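Local structure of catalase-3 (Neurospora crassa, 4AJ9) at residues A530-G535 / E663-F668. The protein breaks down hydrogen peroxide into oxygen and water at its heme, probably protecting the cell from peroxide toxicity. Residues are numbered along the deposited sequence; the frame is centred on the assembly and turned at random.
Sequences ATLRVG and EGLKVF
Phe668 N gives a 2.7 Å hydrogen bond to Gly664 O, in the last turn of helix 654-667, and the Phe668 ring continues from there toward Leu532, just ahead of strand 533-537. Phe668 itself leaves the helix with positive phi (75°). Its ring, with CG anti to the backbone N (chi1 -170°), extends until Phe668 CD1 lies 4.2 Å from Leu532 CD1, which approaches the ring obliquely. Leu665 O sits in the plane of this ring at its edge and is the nearest atom of 663-668 to Leu532 CD1, at 4.0 Å. Leu532 and Leu665 run past each other in opposite directions, meeting through Leu532 CD1 and Leu665 CD2 at 4.2 Å. Two residues on, within the strand, Val534 CG2 meets the other Leu665 branch, Leu665 CD1, also at 4.2 Å. Ala587 and Val589 of strand 587-590 add to this packing, touching Leu665 and Val534 respectively. The CB of Arg533 points away from the helix, and its NH2 forms a salt bridge with Asp261 OD2. The contact thus lays the closing helix of the C-terminal domain on its parallel sheet, an alpha/beta layout consistent with the class I glutaminase-like clan. No hydrogen bond crosses between the segments; buried Leu, Val and Phe side chains pack apolarly, with Leu532 CD1 also against the Leu665 carbonyl oxygen, which implies little directional restraint.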
ATOM      1  N   ALA C 530     -26.620 -15.393  35.597  1.00 10.71           N
ATOM      2  CA  ALA C 530     -25.668 -16.305  34.977  1.00 13.31           C
ATOM      3  C   ALA C 530     -24.419 -15.547  34.524  1.00 14.69           C
ATOM      4  O   ALA C 530     -24.518 -14.421  34.035  1.00 10.83           O
ATOM      5  CB  ALA C 530     -26.303 -17.016  33.799  1.00 13.38           C
ATOM      6  N   THR C 531     -23.258 -16.178  34.704  1.00 11.90           N
ATOM      7  CA  THR C 531     -21.952 -15.617  34.350  1.00  9.50           C
ATOM      8  C   THR C 531     -21.429 -14.535  35.291  1.00 11.47           C
ATOM      9  O   THR C 531     -20.247 -14.220  35.246  1.00  9.27           O
ATOM     10  CB  THR C 531     -21.905 -15.032  32.923  1.00  8.26           C
ATOM     11  OG1 THR C 531     -22.462 -13.706  32.929  1.00  8.82           O
ATOM     12  CG2 THR C 531     -22.663 -15.919  31.946  1.00  9.56           C
ATOM     13  N   LEU C 532     -22.284 -13.942  36.117  1.00  9.34           N
ATOM     14  CA  LEU C 532     -21.796 -12.890  36.999  1.00  9.67           C
ATOM     15  C   LEU C 532     -20.748 -13.465  37.967  1.00 13.03           C
ATOM     16  O   LEU C 532     -20.731 -14.667  38.249  1.00 11.63           O
ATOM     17  CB  LEU C 532     -22.931 -12.181  37.740  1.00 11.10           C
ATOM     18  CG  LEU C 532     -23.908 -11.425  36.834  1.00 15.54           C
ATOM     19  CD1 LEU C 532     -24.811 -10.528  37.656  1.00 20.63           C
ATOM     20  CD2 LEU C 532     -23.176 -10.615  35.767  1.00 13.05           C
ATOM     21  N   ARG C 533     -19.878 -12.597  38.463  1.00  5.60           N
ATOM     22  CA  ARG C 533     -18.639 -13.025  39.085  1.00 10.78           C
ATOM     23  C   ARG C 533     -18.617 -12.729  40.579  1.00  9.81           C
ATOM     24  O   ARG C 533     -18.940 -11.622  41.011  1.00  9.87           O
ATOM     25  CB  ARG C 533     -17.453 -12.337  38.392  1.00  9.33           C
ATOM     26  CG  ARG C 533     -17.283 -12.761  36.932  1.00 20.21           C
ATOM     27  CD  ARG C 533     -16.600 -11.680  36.080  1.00 20.62           C
ATOM     28  NE  ARG C 533     -16.468 -12.083  34.676  1.00 24.15           N
ATOM     29  CZ  ARG C 533     -15.409 -12.712  34.169  1.00 29.04           C
ATOM     30  NH1 ARG C 533     -14.375 -13.015  34.949  1.00 30.19           N
ATOM     31  NH2 ARG C 533     -15.383 -13.039  32.878  1.00 19.58           N
ATOM     32  N   VAL C 534     -18.216 -13.721  41.362  1.00  5.40           N
ATOM     33  CA  VAL C 534     -18.126 -13.549  42.803  1.00  6.61           C
ATOM     34  C   VAL C 534     -16.686 -13.768  43.245  1.00  8.08           C
ATOM     35  O   VAL C 534     -16.096 -14.804  42.956  1.00 10.29           O
ATOM     36  CB  VAL C 534     -19.054 -14.532  43.528  1.00 11.02           C
ATOM     37  CG1 VAL C 534     -19.010 -14.301  45.029  1.00  9.60           C
ATOM     38  CG2 VAL C 534     -20.472 -14.388  43.000  1.00  9.24           C
ATOM     39  N   GLY C 535     -16.113 -12.774  43.908  1.00  8.28           N
ATOM     40  CA  GLY C 535     -14.810 -12.931  44.512  1.00  6.78           C
ATOM     41  C   GLY C 535     -14.981 -13.355  45.959  1.00  8.34           C
ATOM     42  O   GLY C 535     -15.552 -12.624  46.766  1.00 12.50           O
ATOM     43  N   GLU C 663     -29.566 -12.668  45.440  1.00 16.55           N
ATOM     44  CA  GLU C 663     -30.606 -11.651  45.331  1.00 16.28           C
ATOM     45  C   GLU C 663     -30.023 -10.288  44.965  1.00 12.77           C
ATOM     46  O   GLU C 663     -30.535  -9.593  44.085  1.00 13.77           O
ATOM     47  CB  GLU C 663     -31.422 -11.562  46.630  1.00 11.15           C
ATOM     48  CG  GLU C 663     -32.484 -12.638  46.724  1.00 31.85           C
ATOM     49  CD  GLU C 663     -33.082 -12.757  48.109  1.00 54.31           C
ATOM     50  OE1 GLU C 663     -33.024 -11.771  48.875  1.00 62.13           O
ATOM     51  OE2 GLU C 663     -33.605 -13.844  48.433  1.00 54.83           O
ATOM     52  N   GLY C 664     -28.947  -9.913  45.645  1.00 13.32           N
ATOM     53  CA  GLY C 664     -28.312  -8.630  45.412  1.00 13.89           C
ATOM     54  C   GLY C 664     -27.757  -8.502  44.003  1.00 10.59           C
ATOM     55  O   GLY C 664     -27.745  -7.406  43.441  1.00  9.46           O
ATOM     56  N   LEU C 665     -27.300  -9.616  43.435  1.00 12.34           N
ATOM     57  CA  LEU C 665     -26.703  -9.588  42.094  1.00 10.74           C
ATOM     58  C   LEU C 665     -27.721  -9.222  41.033  1.00 14.53           C
ATOM     59  O   LEU C 665     -27.364  -8.634  40.016  1.00 10.48           O
ATOM     60  CB  LEU C 665     -26.017 -10.915  41.748  1.00  8.13           C
ATOM     61  CG  LEU C 665     -24.610 -11.111  42.318  1.00 12.81           C
ATOM     62  CD1 LEU C 665     -24.191 -12.563  42.214  1.00 12.10           C
ATOM     63  CD2 LEU C 665     -23.593 -10.213  41.624  1.00 10.10           C
ATOM     64  N   LYS C 666     -28.989  -9.556  41.269  1.00  8.82           N
ATOM     65  CA  LYS C 666     -30.062  -9.143  40.362  1.00 16.42           C
ATOM     66  C   LYS C 666     -30.265  -7.630  40.399  1.00 11.88           C
ATOM     67  O   LYS C 666     -30.457  -7.005  39.362  1.00 13.66           O
ATOM     68  CB  LYS C 666     -31.377  -9.871  40.673  1.00 20.00           C
ATOM     69  CG  LYS C 666     -31.404 -11.334  40.233  1.00 33.99           C
ATOM     70  CD  LYS C 666     -32.829 -11.892  40.183  1.00 26.14           C
ATOM     71  CE  LYS C 666     -32.886 -13.198  39.388  1.00 44.67           C
ATOM     72  NZ  LYS C 666     -34.283 -13.627  39.070  1.00 45.48           N
ATOM     73  N   VAL C 667     -30.224  -7.043  41.596  1.00 13.04           N
ATOM     74  CA  VAL C 667     -30.267  -5.587  41.736  1.00 13.04           C
ATOM     75  C   VAL C 667     -29.002  -4.975  41.115  1.00  9.05           C
ATOM     76  O   VAL C 667     -29.034  -3.896  40.518  1.00 10.72           O
ATOM     77  CB  VAL C 667     -30.344  -5.184  43.215  1.00  6.54           C
ATOM     78  CG1 VAL C 667     -30.349  -3.673  43.363  1.00 14.60           C
ATOM     79  CG2 VAL C 667     -31.583  -5.805  43.873  1.00 12.63           C
ATOM     80  N   PHE C 668     -27.893  -5.685  41.303  1.00 15.74           N
ATOM     81  CA  PHE C 668     -26.594  -5.394  40.684  1.00 10.14           C
ATOM     82  C   PHE C 668     -25.794  -4.213  41.256  1.00  5.69           C
ATOM     83  O   PHE C 668     -24.642  -4.382  41.656  1.00 10.17           O
ATOM     84  CB  PHE C 668     -26.692  -5.296  39.157  1.00 11.94           C
ATOM     85  CG  PHE C 668     -25.353  -5.247  38.503  1.00 11.18           C
ATOM     86  CD1 PHE C 668     -24.584  -6.397  38.405  1.00 13.79           C
ATOM     87  CD2 PHE C 668     -24.834  -4.052  38.040  1.00 10.57           C
ATOM     88  CE1 PHE C 668     -23.329  -6.363  37.831  1.00 12.19           C
ATOM     89  CE2 PHE C 668     -23.577  -4.009  37.473  1.00  9.84           C
ATOM     90  CZ  PHE C 668     -22.821  -5.164  37.368  1.00  7.10           C
TER